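Local coordinates for kcn28 (PDB 6J31), which is of unknown function but has the two-domain architecture of GT-B proteins, with a C-terminal region related to an erythromycin biosynthesis protein, at residues T248-F253 with P350-R354; E228-S234 with D258-Q264; R114-N119 with S168-I173; G5-M9 with Y96-R100. All coordinates share one frame; numbering follows the deposited sequence.

Interaction 1: T248-F253 with P350-R354; sequences TCVEVF and PDRLR
Helix segments 248-253 and 350-354 cross at -71°, with their axes 9.3 Å apart at closest approach, and V252 faces P350 where the backbones come nearest. V252 is the buried centre of the contact, and its two methyls divide the work. CG1 is anti to the backbone N (chi1 166°), which sends it over the start of the R354 side chain, 3.5 Å from R354 CB. CG2 points to the first turn of the other helix and lies 3.2 Å from P350 O. That oxygen also accepts the backbone N-H of R354, so the methyl packs beside a carbonyl already used in the helix. L353 CD1 lies 3.9 Å from V252 CG1 and 4.3 Å from F253 CE1.

P350 presents its ring to two more side chains. T248 CG2 meets P350 CG at 4.0 Å, the two side chains crossing at about a right angle. T248 OG1 turns back to P244 O within its own helix. The extended E251 chain brings OE2 to 3.3 Å from P350 CG, at the edge of the contact. R354 turns its charged end away and forms a salt bridge to D351. L353 continues inward onto I343 and V348, while F253 rests on strands 229-234 and 259-264. This is helix-to-helix packing on one side of the parallel sheet in a Rossmann-like domain of the GT-B fold.

Interaction 2: E228-S234 with D258-Q264; sequences EKVALVS and DWHLVLQ
K229 and W259 face each other at the start of two parallel strands, and their side chains cross. K229 CB sits over the centre of the six-membered ring of W259, 3.5 Å from its centroid and 15° off the normal, a CH-pi contact. CG, beside the backbone N (chi1 -61°), moves off toward the pyrrole side, 4.0 Å from W259 CE2. The chain bends at chi2, and CD skirts the ring 4.0 Å from W259 CZ2. Beyond that the amine leads away from the partner strand. A231 CB meets the same indole at its edge, 3.6 Å from W259 CZ3. V233 then spreads its methyls between two leucines: CG2 touches L261 CD1, and CG1 touches L263 CD1.

Six backbone hydrogen bonds run from K229 N to D258 O through to Q264 N to V233 O. On the other face, L232 CD1 packs on V262 CG1 at 3.7 Å. H260 NE2 bonds to E282. F253 of helix 243-253 packs on A231 and L261, and W259 also meets V357 and A361 of helix 350-362. Strand 229-234, helix 243-253 and strand 259-264 form a beta-alpha-beta unit, the repeating element of the parallel sheet in a Rossmann-like domain.

Interaction 3: R114-N119 with S168-I173; sequences RVLAMN and SGVPGI
V170 and I173 reach from the loop 168-173 to one side of helix segment 114-119. V170 CG1 meets the end of M118, 3.7 Å from M118 CE, the two side chains crossing at about a right angle. M118 bends at chi3 (81°), and this turn lays its methyl against the valine. V170 CG2 takes the other direction and packs 4.0 Å from V115 CG1. That same V115 methyl touches S168 CB at 3.8 Å. I173 CD1 lies over one face of the R114 guanidinium, 3.6 Å from R114 NH2 and offset toward the rim.

The next shell places these groups. R114 is extended from CG to NE, and its NH1 makes weak hydrogen bonds to D177 O and L181 O. S168 OG bonds to W164 O in the helix before it. G169 ends that helix in a Schellman motif, and a type I turn from V170 to I173 brings both aliphatic side chains back to the helix. L178 packs on R114, V115 and I173, and L89 covers V115 and S168.

The contacts that V115, M118, V170 and I173 make with one another are apolar, while the flat face of a buried arginine receives a methyl and its NH1 is directed to carbonyls elsewhere.

Interaction 4: G5-M9 with Y96-R100; sequences GHIAM and YEEDR
H6 sends its imidazole out anti to the backbone N (chi1 176°), and Y96 CG lies beside its own backbone N (chi1 -74°), which turns the ring toward the strand; the two rings meet rim to rim. Their planes are 34° apart. H6 CE1 lies at the tyrosine edge, 3.8 Å from Y96 CE1, and neither ring covers the face of the other. D99 O approaches the H6 ring in its plane, 3.3 Å from H6 CE1. Further along the strand, A8 CB packs 3.8 Å from Y96 CZ.

A water joins the polar ends. It lies 2.7 Å from H6 ND1 and donates to D99 OD1, also at 2.7 Å, and to R100 O at 3.0 Å. The other histidine nitrogen, NE2, bonds to T36 OG1, which Y96 OH also reaches. The partners at both nitrogens are consistent with a fixed imidazole rotation. D99 OD2 is paired with R34, and R100 forms a salt bridge with E97 in its own segment.

The type I turn from Y96 to D99 starts at the last residue of helix 74-96 and leads to strand 103-107, which lies next to strand 6-10. The contact thus belongs to the helix-to-strand connection at the beginning of adjacent parallel strands in the N-terminal Rossmann-like domain of a GT-B fold.

In the fold
Interactions 1 and 2 lie together in the C-terminal half, their centres about 12 Å apart. They share helix 243-253, and F253 packs from interaction 1 onto A231, W259 and L261 of interaction 2. Interaction 2 is the buried sheet core, held by regular backbone bonds; interaction 1 is the partly buried helix layer over it, with no hydrogen bond between its segments. Interactions 3 and 4 lie on the opposite side of the chain's centre, about 17 Å apart between centres and without touching. W120, on the helix of interaction 3, packs on Y96 and makes a cation-pi contact with R100 of interaction 4. Interaction 3 is largely aliphatic and partly exposed, whereas interaction 4 is buried, aromatic and water-bridged.

Interaction 1: T248-F253 with P350-R354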
loop_
_atom_site.group_PDB
_atom_site.type_symbol
_atom_site.label_atom_id
_atom_site.label_comp_id
_atom_site.label_asym_id
_atom_site.label_seq_id
_atom_site.Cartn_x
_atom_site.Cartn_y
_atom_site.Cartn_z
ATOM N N THR A 248 13.076 17.526 -15.997
ATOM C CA THR A 248 14.284 16.722 -16.158
ATOM C C THR A 248 14.000 15.438 -16.937
ATOM O O THR A 248 14.811 15.017 -17.770
ATOM C CB THR A 248 14.887 16.401 -14.793
ATOM O OG1 THR A 248 15.064 17.617 -14.054
ATOM C CG2 THR A 248 16.233 15.721 -14.958
ATOM N N CYS A 249 12.847 14.808 -16.685
ATOM C CA CYS A 249 12.510 13.570 -17.386
ATOM C C CYS A 249 12.341 13.800 -18.884
ATOM O O CYS A 249 12.875 13.040 -19.701
ATOM C CB CYS A 249 11.246 12.953 -16.783
ATOM S SG CYS A 249 11.443 12.358 -15.082
ATOM N N VAL A 250 11.600 14.843 -19.272
ATOM C CA VAL A 250 11.484 15.148 -20.697
ATOM C C VAL A 250 12.841 15.556 -21.256
ATOM O O VAL A 250 13.210 15.167 -22.369
ATOM C CB VAL A 250 10.395 16.208 -20.963
ATOM C CG1 VAL A 250 9.020 15.640 -20.664
ATOM C CG2 VAL A 250 10.625 17.460 -20.154
ATOM N N GLU A 251 13.616 16.326 -20.485
ATOM C CA GLU A 251 14.958 16.703 -20.924
ATOM C C GLU A 251 15.819 15.470 -21.175
ATOM O O GLU A 251 16.673 15.471 -22.067
ATOM C CB GLU A 251 15.623 17.607 -19.885
ATOM C CG GLU A 251 17.117 17.812 -20.113
ATOM C CD GLU A 251 17.766 18.675 -19.050
ATOM O OE1 GLU A 251 17.056 19.120 -18.123
ATOM O OE2 GLU A 251 18.993 18.896 -19.132
ATOM N N VAL A 252 15.640 14.422 -20.370
ATOM C CA VAL A 252 16.416 13.200 -20.560
ATOM C C VAL A 252 15.926 12.440 -21.785
ATOM O O VAL A 252 16.713 12.066 -22.663
ATOM C CB VAL A 252 16.356 12.324 -19.297
ATOM C CG1 VAL A 252 16.860 10.925 -19.604
ATOM C CG2 VAL A 252 17.173 12.954 -18.182
ATOM N N PHE A 253 14.620 12.185 -21.859
ATOM C CA PHE A 253 14.100 11.336 -22.924
ATOM C C PHE A 253 13.984 12.073 -24.254
ATOM O O PHE A 253 14.006 11.435 -25.312
ATOM C CB PHE A 253 12.762 10.746 -22.486
ATOM C CG PHE A 253 12.909 9.692 -21.430
ATOM C CD1 PHE A 253 12.866 10.028 -20.085
ATOM C CD2 PHE A 253 13.139 8.375 -21.777
ATOM C CE1 PHE A 253 13.022 9.066 -19.111
ATOM C CE2 PHE A 253 13.297 7.410 -20.807
ATOM C CZ PHE A 253 13.236 7.755 -19.471
ATOM N N PRO A 350 20.355 15.229 -15.068
ATOM C CA PRO A 350 19.890 14.584 -16.312
ATOM C C PRO A 350 20.727 13.389 -16.745
ATOM O O PRO A 350 20.159 12.370 -17.156
ATOM C CB PRO A 350 19.952 15.731 -17.331
ATOM C CG PRO A 350 19.708 16.949 -16.508
ATOM C CD PRO A 350 20.406 16.697 -15.198
ATOM N N ASP A 351 22.059 13.475 -16.679
ATOM C CA ASP A 351 22.872 12.299 -16.985
ATOM C C ASP A 351 22.715 11.216 -15.926
ATOM O O ASP A 351 22.689 10.026 -16.256
ATOM C CB ASP A 351 24.343 12.666 -17.177
ATOM C CG ASP A 351 24.684 12.936 -18.633
ATOM O OD1 ASP A 351 23.778 12.810 -19.487
ATOM O OD2 ASP A 351 25.860 13.242 -18.929
ATOM N N ARG A 352 22.631 11.597 -14.649
ATOM C CA ARG A 352 22.457 10.595 -13.601
ATOM C C ARG A 352 21.154 9.825 -13.792
ATOM O O ARG A 352 21.133 8.591 -13.716
ATOM C CB ARG A 352 22.454 11.269 -12.228
ATOM C CG ARG A 352 23.793 11.519 -11.571
ATOM C CD ARG A 352 23.516 12.225 -10.249
ATOM N NE ARG A 352 22.662 11.451 -9.350
ATOM C CZ ARG A 352 22.075 11.957 -8.268
ATOM N NH1 ARG A 352 21.297 11.189 -7.511
ATOM N NH2 ARG A 352 22.266 13.227 -7.934
ATOM N N LEU A 353 20.051 10.541 -14.032
ATOM C CA LEU A 353 18.778 9.866 -14.265
ATOM C C LEU A 353 18.834 9.020 -15.531
ATOM O O LEU A 353 18.301 7.906 -15.566
ATOM C CB LEU A 353 17.638 10.893 -14.339
ATOM C CG LEU A 353 16.162 10.498 -14.569
ATOM C CD1 LEU A 353 15.827 10.052 -15.996
ATOM C CD2 LEU A 353 15.731 9.437 -13.564
ATOM N N ARG A 354 19.473 9.535 -16.583
ATOM C CA ARG A 354 19.558 8.792 -17.837
ATOM C C ARG A 354 20.400 7.532 -17.687
ATOM O O ARG A 354 20.078 6.492 -18.273
ATOM C CB ARG A 354 20.112 9.686 -18.945
ATOM C CG ARG A 354 20.125 9.027 -20.316
ATOM C CD ARG A 354 21.066 9.742 -21.263
ATOM N NE ARG A 354 22.427 9.773 -20.741
ATOM C CZ ARG A 354 23.356 8.870 -21.025
ATOM N NH1 ARG A 354 24.567 8.981 -20.498
ATOM N NH2 ARG A 354 23.078 7.858 -21.837
#

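Interaction 2: E228-S234 with D258-Q264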
loop_
_atom_site.group_PDB
_atom_site.type_symbol
_atom_site.label_atom_id
_atom_site.label_comp_id
_atom_site.label_asym_id
_atom_site.label_seq_id
_atom_site.Cartn_x
_atom_site.Cartn_y
_atom_site.Cartn_z
ATOM N N GLU A 228 11.876 1.804 -29.730
ATOM C CA GLU A 228 12.486 0.535 -29.340
ATOM C C GLU A 228 12.295 0.240 -27.857
ATOM O O GLU A 228 12.085 -0.916 -27.473
ATOM C CB GLU A 228 13.968 0.549 -29.703
ATOM C CG GLU A 228 14.249 1.287 -31.000
ATOM C CD GLU A 228 15.169 0.524 -31.922
ATOM O OE1 GLU A 228 16.241 0.082 -31.460
ATOM O OE2 GLU A 228 14.814 0.359 -33.108
ATOM N N LYS A 229 12.360 1.261 -27.007
ATOM C CA LYS A 229 12.229 1.079 -25.570
ATOM C C LYS A 229 11.191 2.050 -25.026
ATOM O O LYS A 229 11.011 3.149 -25.556
ATOM C CB LYS A 229 13.575 1.279 -24.857
ATOM C CG LYS A 229 14.650 0.289 -25.287
ATOM C CD LYS A 229 14.990 -0.709 -24.189
ATOM C CE LYS A 229 15.901 -1.811 -24.717
ATOM N NZ LYS A 229 16.535 -2.595 -23.620
ATOM N N VAL A 230 10.491 1.624 -23.975
ATOM C CA VAL A 230 9.411 2.400 -23.377
ATOM C C VAL A 230 9.721 2.626 -21.904
ATOM O O VAL A 230 10.066 1.682 -21.184
ATOM C CB VAL A 230 8.053 1.694 -23.543
ATOM C CG1 VAL A 230 6.992 2.363 -22.686
ATOM C CG2 VAL A 230 7.644 1.678 -25.004
ATOM N N ALA A 231 9.570 3.866 -21.457
ATOM C CA ALA A 231 9.728 4.235 -20.060
ATOM C C ALA A 231 8.429 4.823 -19.535
ATOM O O ALA A 231 7.774 5.611 -20.223
ATOM C CB ALA A 231 10.856 5.245 -19.881
ATOM N N LEU A 232 8.064 4.449 -18.311
ATOM C CA LEU A 232 6.910 5.017 -17.630
ATOM C C LEU A 232 7.383 5.746 -16.382
ATOM O O LEU A 232 8.103 5.169 -15.560
ATOM C CB LEU A 232 5.887 3.939 -17.256
ATOM C CG LEU A 232 4.775 4.419 -16.314
ATOM C CD1 LEU A 232 3.906 5.486 -16.982
ATOM C CD2 LEU A 232 3.927 3.262 -15.813
ATOM N N VAL A 233 7.002 7.013 -16.255
ATOM C CA VAL A 233 7.293 7.812 -15.070
ATOM C C VAL A 233 5.970 8.090 -14.374
ATOM O O VAL A 233 5.103 8.784 -14.917
ATOM C CB VAL A 233 8.016 9.121 -15.420
ATOM C CG1 VAL A 233 8.220 9.966 -14.163
ATOM C CG2 VAL A 233 9.341 8.833 -16.097
ATOM N N SER A 234 5.809 7.544 -13.171
ATOM C CA SER A 234 4.557 7.696 -12.432
ATOM C C SER A 234 4.885 7.695 -10.944
ATOM O O SER A 234 5.143 6.638 -10.364
ATOM C CB SER A 234 3.576 6.586 -12.784
ATOM O OG SER A 234 2.277 6.878 -12.293
ATOM N N ASP A 258 14.531 6.540 -29.837
ATOM C CA ASP A 258 14.370 5.088 -29.810
ATOM C C ASP A 258 13.670 4.720 -28.509
ATOM O O ASP A 258 13.150 3.610 -28.361
ATOM C CB ASP A 258 15.707 4.348 -29.936
ATOM C CG ASP A 258 16.476 4.746 -31.174
ATOM O OD1 ASP A 258 15.831 5.131 -32.171
ATOM O OD2 ASP A 258 17.724 4.680 -31.147
ATOM N N TRP A 259 13.641 5.661 -27.571
ATOM C CA TRP A 259 12.908 5.526 -26.324
ATOM C C TRP A 259 11.625 6.332 -26.439
ATOM O O TRP A 259 11.613 7.405 -27.048
ATOM C CB TRP A 259 13.721 6.035 -25.129
ATOM C CG TRP A 259 14.658 5.047 -24.515
ATOM C CD1 TRP A 259 15.905 4.717 -24.954
ATOM C CD2 TRP A 259 14.432 4.278 -23.329
ATOM N NE1 TRP A 259 16.466 3.779 -24.121
ATOM C CE2 TRP A 259 15.581 3.494 -23.115
ATOM C CE3 TRP A 259 13.366 4.171 -22.431
ATOM C CZ2 TRP A 259 15.695 2.615 -22.040
ATOM C CZ3 TRP A 259 13.480 3.299 -21.367
ATOM C CH2 TRP A 259 14.635 2.533 -21.180
ATOM N N HIS A 260 10.546 5.815 -25.862
ATOM C CA HIS A 260 9.309 6.572 -25.748
ATOM C C HIS A 260 8.958 6.719 -24.279
ATOM O O HIS A 260 8.898 5.725 -23.546
ATOM C CB HIS A 260 8.151 5.922 -26.503
ATOM C CG HIS A 260 6.927 6.782 -26.552
ATOM N ND1 HIS A 260 6.796 7.838 -27.429
ATOM C CD2 HIS A 260 5.793 6.766 -25.813
ATOM C CE1 HIS A 260 5.627 8.423 -27.239
ATOM N NE2 HIS A 260 5.000 7.792 -26.263
ATOM N N LEU A 261 8.735 7.958 -23.855
ATOM C CA LEU A 261 8.430 8.278 -22.469
ATOM C C LEU A 261 6.930 8.473 -22.300
ATOM O O LEU A 261 6.311 9.246 -23.038
ATOM C CB LEU A 261 9.181 9.537 -22.035
ATOM C CG LEU A 261 8.658 10.298 -20.816
ATOM C CD1 LEU A 261 8.703 9.433 -19.572
ATOM C CD2 LEU A 261 9.471 11.561 -20.610
ATOM N N VAL A 262 6.353 7.765 -21.333
ATOM C CA VAL A 262 4.976 7.970 -20.901
ATOM C C VAL A 262 5.060 8.624 -19.533
ATOM O O VAL A 262 5.421 7.975 -18.545
ATOM C CB VAL A 262 4.180 6.660 -20.837
ATOM C CG1 VAL A 262 2.798 6.918 -20.240
ATOM C CG2 VAL A 262 4.074 6.020 -22.210
ATOM N N LEU A 263 4.730 9.905 -19.471
ATOM C CA LEU A 263 4.921 10.710 -18.273
ATOM C C LEU A 263 3.558 10.958 -17.639
ATOM O O LEU A 263 2.742 11.711 -18.179
ATOM C CB LEU A 263 5.627 12.020 -18.625
ATOM C CG LEU A 263 5.902 13.023 -17.506
ATOM C CD1 LEU A 263 6.387 12.319 -16.255
ATOM C CD2 LEU A 263 6.923 14.056 -17.966
ATOM N N GLN A 264 3.324 10.345 -16.481
ATOM C CA GLN A 264 2.082 10.527 -15.741
ATOM C C GLN A 264 2.357 11.559 -14.654
ATOM O O GLN A 264 3.129 11.305 -13.726
ATOM C CB GLN A 264 1.586 9.205 -15.163
ATOM C CG GLN A 264 0.123 9.236 -14.756
ATOM C CD GLN A 264 -0.120 8.709 -13.361
ATOM O OE1 GLN A 264 -0.950 7.819 -13.163
ATOM N NE2 GLN A 264 0.592 9.257 -12.384
#

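Interaction 3: R114-N119 with S168-I173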
loop_
_atom_site.group_PDB
_atom_site.type_symbol
_atom_site.label_atom_id
_atom_site.label_comp_id
_atom_site.label_asym_id
_atom_site.label_seq_id
_atom_site.Cartn_x
_atom_site.Cartn_y
_atom_site.Cartn_z
ATOM N N ARG A 114 -10.646 -4.349 15.894
ATOM C CA ARG A 114 -10.123 -5.351 16.819
ATOM C C ARG A 114 -10.618 -5.104 18.239
ATOM O O ARG A 114 -10.971 -6.052 18.951
ATOM C CB ARG A 114 -8.598 -5.362 16.795
ATOM C CG ARG A 114 -7.990 -6.324 17.796
ATOM C CD ARG A 114 -6.478 -6.187 17.859
ATOM N NE ARG A 114 -5.889 -7.182 18.751
ATOM C CZ ARG A 114 -4.607 -7.221 19.100
ATOM N NH1 ARG A 114 -3.755 -6.309 18.652
ATOM N NH2 ARG A 114 -4.178 -8.179 19.907
ATOM N N VAL A 115 -10.670 -3.835 18.658
ATOM C CA VAL A 115 -11.209 -3.514 19.977
ATOM C C VAL A 115 -12.637 -4.016 20.082
ATOM O O VAL A 115 -13.033 -4.623 21.084
ATOM C CB VAL A 115 -11.125 -1.998 20.237
ATOM C CG1 VAL A 115 -11.798 -1.642 21.564
ATOM C CG2 VAL A 115 -9.679 -1.520 20.209
ATOM N N LEU A 116 -13.420 -3.800 19.025
ATOM C CA LEU A 116 -14.789 -4.290 18.990
ATOM C C LEU A 116 -14.814 -5.812 19.050
ATOM O O LEU A 116 -15.612 -6.404 19.788
ATOM C CB LEU A 116 -15.463 -3.778 17.717
ATOM C CG LEU A 116 -16.959 -3.475 17.696
ATOM C CD1 LEU A 116 -17.586 -3.783 16.343
ATOM C CD2 LEU A 116 -17.698 -4.146 18.837
ATOM N N ALA A 117 -13.912 -6.462 18.309
ATOM C CA ALA A 117 -13.856 -7.919 18.310
ATOM C C ALA A 117 -13.496 -8.452 19.689
ATOM O O ALA A 117 -14.014 -9.489 20.119
ATOM C CB ALA A 117 -12.860 -8.405 17.260
ATOM N N MET A 118 -12.593 -7.766 20.391
ATOM C CA MET A 118 -12.239 -8.182 21.743
ATOM C C MET A 118 -13.427 -8.053 22.694
ATOM O O MET A 118 -13.647 -8.926 23.542
ATOM C CB MET A 118 -11.046 -7.364 22.231
ATOM C CG MET A 118 -9.728 -7.792 21.592
ATOM S SD MET A 118 -8.414 -6.570 21.743
ATOM C CE MET A 118 -7.853 -6.895 23.413
ATOM N N ASN A 119 -14.222 -6.987 22.548
ATOM C CA ASN A 119 -15.396 -6.803 23.400
ATOM C C ASN A 119 -16.395 -7.945 23.232
ATOM O O ASN A 119 -16.997 -8.401 24.210
ATOM C CB ASN A 119 -16.079 -5.468 23.081
ATOM C CG ASN A 119 -15.291 -4.256 23.566
ATOM O OD1 ASN A 119 -14.411 -4.363 24.414
ATOM N ND2 ASN A 119 -15.619 -3.090 23.022
ATOM N N SER A 168 -12.665 1.931 26.388
ATOM C CA SER A 168 -13.252 1.024 25.407
ATOM C C SER A 168 -13.226 -0.424 25.862
ATOM O O SER A 168 -13.610 -1.310 25.092
ATOM C CB SER A 168 -12.534 1.147 24.060
ATOM O OG SER A 168 -12.398 2.503 23.676
ATOM N N GLY A 169 -12.778 -0.687 27.083
ATOM C CA GLY A 169 -12.821 -2.027 27.624
ATOM C C GLY A 169 -11.643 -2.903 27.287
ATOM O O GLY A 169 -11.762 -4.129 27.383
ATOM N N VAL A 170 -10.510 -2.324 26.898
ATOM C CA VAL A 170 -9.305 -3.107 26.627
ATOM C C VAL A 170 -8.116 -2.498 27.368
ATOM O O VAL A 170 -7.094 -2.184 26.742
ATOM C CB VAL A 170 -9.034 -3.206 25.113
ATOM C CG1 VAL A 170 -10.059 -4.111 24.449
ATOM C CG2 VAL A 170 -9.050 -1.824 24.455
ATOM N N PRO A 171 -8.179 -2.338 28.697
ATOM C CA PRO A 171 -7.032 -1.751 29.407
ATOM C C PRO A 171 -5.809 -2.655 29.438
ATOM O O PRO A 171 -4.689 -2.148 29.575
ATOM C CB PRO A 171 -7.585 -1.509 30.816
ATOM C CG PRO A 171 -8.600 -2.578 30.986
ATOM C CD PRO A 171 -9.244 -2.742 29.636
ATOM N N GLY A 172 -5.985 -3.970 29.316
ATOM C CA GLY A 172 -4.883 -4.910 29.415
ATOM C C GLY A 172 -3.912 -4.905 28.248
ATOM O O GLY A 172 -2.902 -5.612 28.316
ATOM N N ILE A 173 -4.188 -4.160 27.183
ATOM C CA ILE A 173 -3.361 -4.187 25.982
ATOM C C ILE A 173 -2.681 -2.835 25.795
ATOM O O ILE A 173 -3.280 -1.782 26.042
ATOM C CB ILE A 173 -4.179 -4.586 24.736
ATOM C CG1 ILE A 173 -3.248 -4.855 23.549
ATOM C CG2 ILE A 173 -5.200 -3.528 24.384
ATOM C CD1 ILE A 173 -3.895 -5.634 22.435
#

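Interaction 4: G5-M9 with Y96-R100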
loop_
_atom_site.group_PDB
_atom_site.type_symbol
_atom_site.label_atom_id
_atom_site.label_comp_id
_atom_site.label_asym_id
_atom_site.label_seq_id
_atom_site.Cartn_x
_atom_site.Cartn_y
_atom_site.Cartn_z
ATOM N N GLY A 5 -21.861 -18.019 6.767
ATOM C CA GLY A 5 -21.204 -17.192 7.755
ATOM C C GLY A 5 -21.061 -15.745 7.316
ATOM O O GLY A 5 -21.055 -15.413 6.132
ATOM N N HIS A 6 -20.916 -14.876 8.307
ATOM C CA HIS A 6 -20.843 -13.439 8.099
ATOM C C HIS A 6 -19.417 -12.970 8.366
ATOM O O HIS A 6 -18.912 -13.109 9.486
ATOM C CB HIS A 6 -21.844 -12.721 9.006
ATOM C CG HIS A 6 -21.775 -11.228 8.933
ATOM N ND1 HIS A 6 -22.333 -10.413 9.893
ATOM C CD2 HIS A 6 -21.207 -10.402 8.022
ATOM C CE1 HIS A 6 -22.115 -9.149 9.576
ATOM N NE2 HIS A 6 -21.429 -9.115 8.447
ATOM N N ILE A 7 -18.774 -12.430 7.332
ATOM C CA ILE A 7 -17.431 -11.865 7.418
ATOM C C ILE A 7 -17.549 -10.352 7.309
ATOM O O ILE A 7 -18.150 -9.843 6.357
ATOM C CB ILE A 7 -16.515 -12.413 6.311
ATOM C CG1 ILE A 7 -16.303 -13.918 6.469
ATOM C CG2 ILE A 7 -15.185 -11.674 6.301
ATOM C CD1 ILE A 7 -15.643 -14.557 5.277
ATOM N N ALA A 8 -16.975 -9.635 8.270
ATOM C CA ALA A 8 -17.004 -8.177 8.282
ATOM C C ALA A 8 -15.609 -7.637 8.005
ATOM O O ALA A 8 -14.680 -7.871 8.787
ATOM C CB ALA A 8 -17.523 -7.637 9.614
ATOM N N MET A 9 -15.476 -6.904 6.908
ATOM C CA MET A 9 -14.251 -6.213 6.542
ATOM C C MET A 9 -14.382 -4.746 6.931
ATOM O O MET A 9 -15.451 -4.147 6.773
ATOM C CB MET A 9 -13.989 -6.350 5.039
ATOM C CG MET A 9 -12.808 -5.550 4.512
ATOM S SD MET A 9 -11.224 -6.063 5.191
ATOM C CE MET A 9 -10.132 -4.848 4.455
ATOM N N TYR A 96 -22.984 -3.015 13.983
ATOM C CA TYR A 96 -22.892 -4.465 14.112
ATOM C C TYR A 96 -23.487 -5.015 15.401
ATOM O O TYR A 96 -23.459 -6.235 15.597
ATOM C CB TYR A 96 -21.428 -4.907 14.004
ATOM C CG TYR A 96 -20.871 -4.843 12.601
ATOM C CD1 TYR A 96 -21.211 -5.801 11.654
ATOM C CD2 TYR A 96 -20.016 -3.817 12.219
ATOM C CE1 TYR A 96 -20.704 -5.748 10.372
ATOM C CE2 TYR A 96 -19.508 -3.754 10.940
ATOM C CZ TYR A 96 -19.854 -4.722 10.018
ATOM O OH TYR A 96 -19.348 -4.660 8.739
ATOM N N GLU A 97 -24.068 -4.164 16.254
ATOM C CA GLU A 97 -24.533 -4.607 17.568
ATOM C C GLU A 97 -25.519 -5.759 17.458
ATOM O O GLU A 97 -25.437 -6.735 18.214
ATOM C CB GLU A 97 -25.184 -3.441 18.308
ATOM C CG GLU A 97 -25.839 -3.818 19.624
ATOM C CD GLU A 97 -24.835 -4.205 20.690
ATOM O OE1 GLU A 97 -23.875 -3.437 20.909
ATOM O OE2 GLU A 97 -25.016 -5.270 21.317
ATOM N N GLU A 98 -26.459 -5.660 16.525
ATOM C CA GLU A 98 -27.515 -6.640 16.343
ATOM C C GLU A 98 -27.236 -7.571 15.169
ATOM O O GLU A 98 -28.094 -8.388 14.822
ATOM C CB GLU A 98 -28.836 -5.903 16.105
ATOM C CG GLU A 98 -29.182 -4.849 17.164
ATOM C CD GLU A 98 -30.114 -5.337 18.250
ATOM O OE1 GLU A 98 -29.628 -5.834 19.289
ATOM O OE2 GLU A 98 -31.342 -5.198 18.064
ATOM N N ASP A 99 -26.074 -7.442 14.535
ATOM C CA ASP A 99 -25.713 -8.208 13.346
ATOM C C ASP A 99 -24.244 -8.611 13.426
ATOM O O ASP A 99 -23.454 -8.360 12.515
ATOM C CB ASP A 99 -25.992 -7.387 12.087
ATOM C CG ASP A 99 -26.204 -8.246 10.859
ATOM O OD1 ASP A 99 -26.261 -9.485 10.993
ATOM O OD2 ASP A 99 -26.311 -7.677 9.753
ATOM N N ARG A 100 -23.864 -9.240 14.531
ATOM C CA ARG A 100 -22.452 -9.465 14.801
ATOM C C ARG A 100 -21.864 -10.491 13.833
ATOM O O ARG A 100 -22.475 -11.530 13.575
ATOM C CB ARG A 100 -22.259 -9.917 16.243
ATOM C CG ARG A 100 -22.780 -8.902 17.239
ATOM C CD ARG A 100 -22.488 -9.320 18.658
ATOM N NE ARG A 100 -22.934 -8.318 19.617
ATOM C CZ ARG A 100 -22.641 -8.348 20.910
ATOM N NH1 ARG A 100 -21.888 -9.325 21.395
ATOM N NH2 ARG A 100 -23.090 -7.397 21.716
HETATM O O HOH W 1 -24.468 -11.415 11.294
#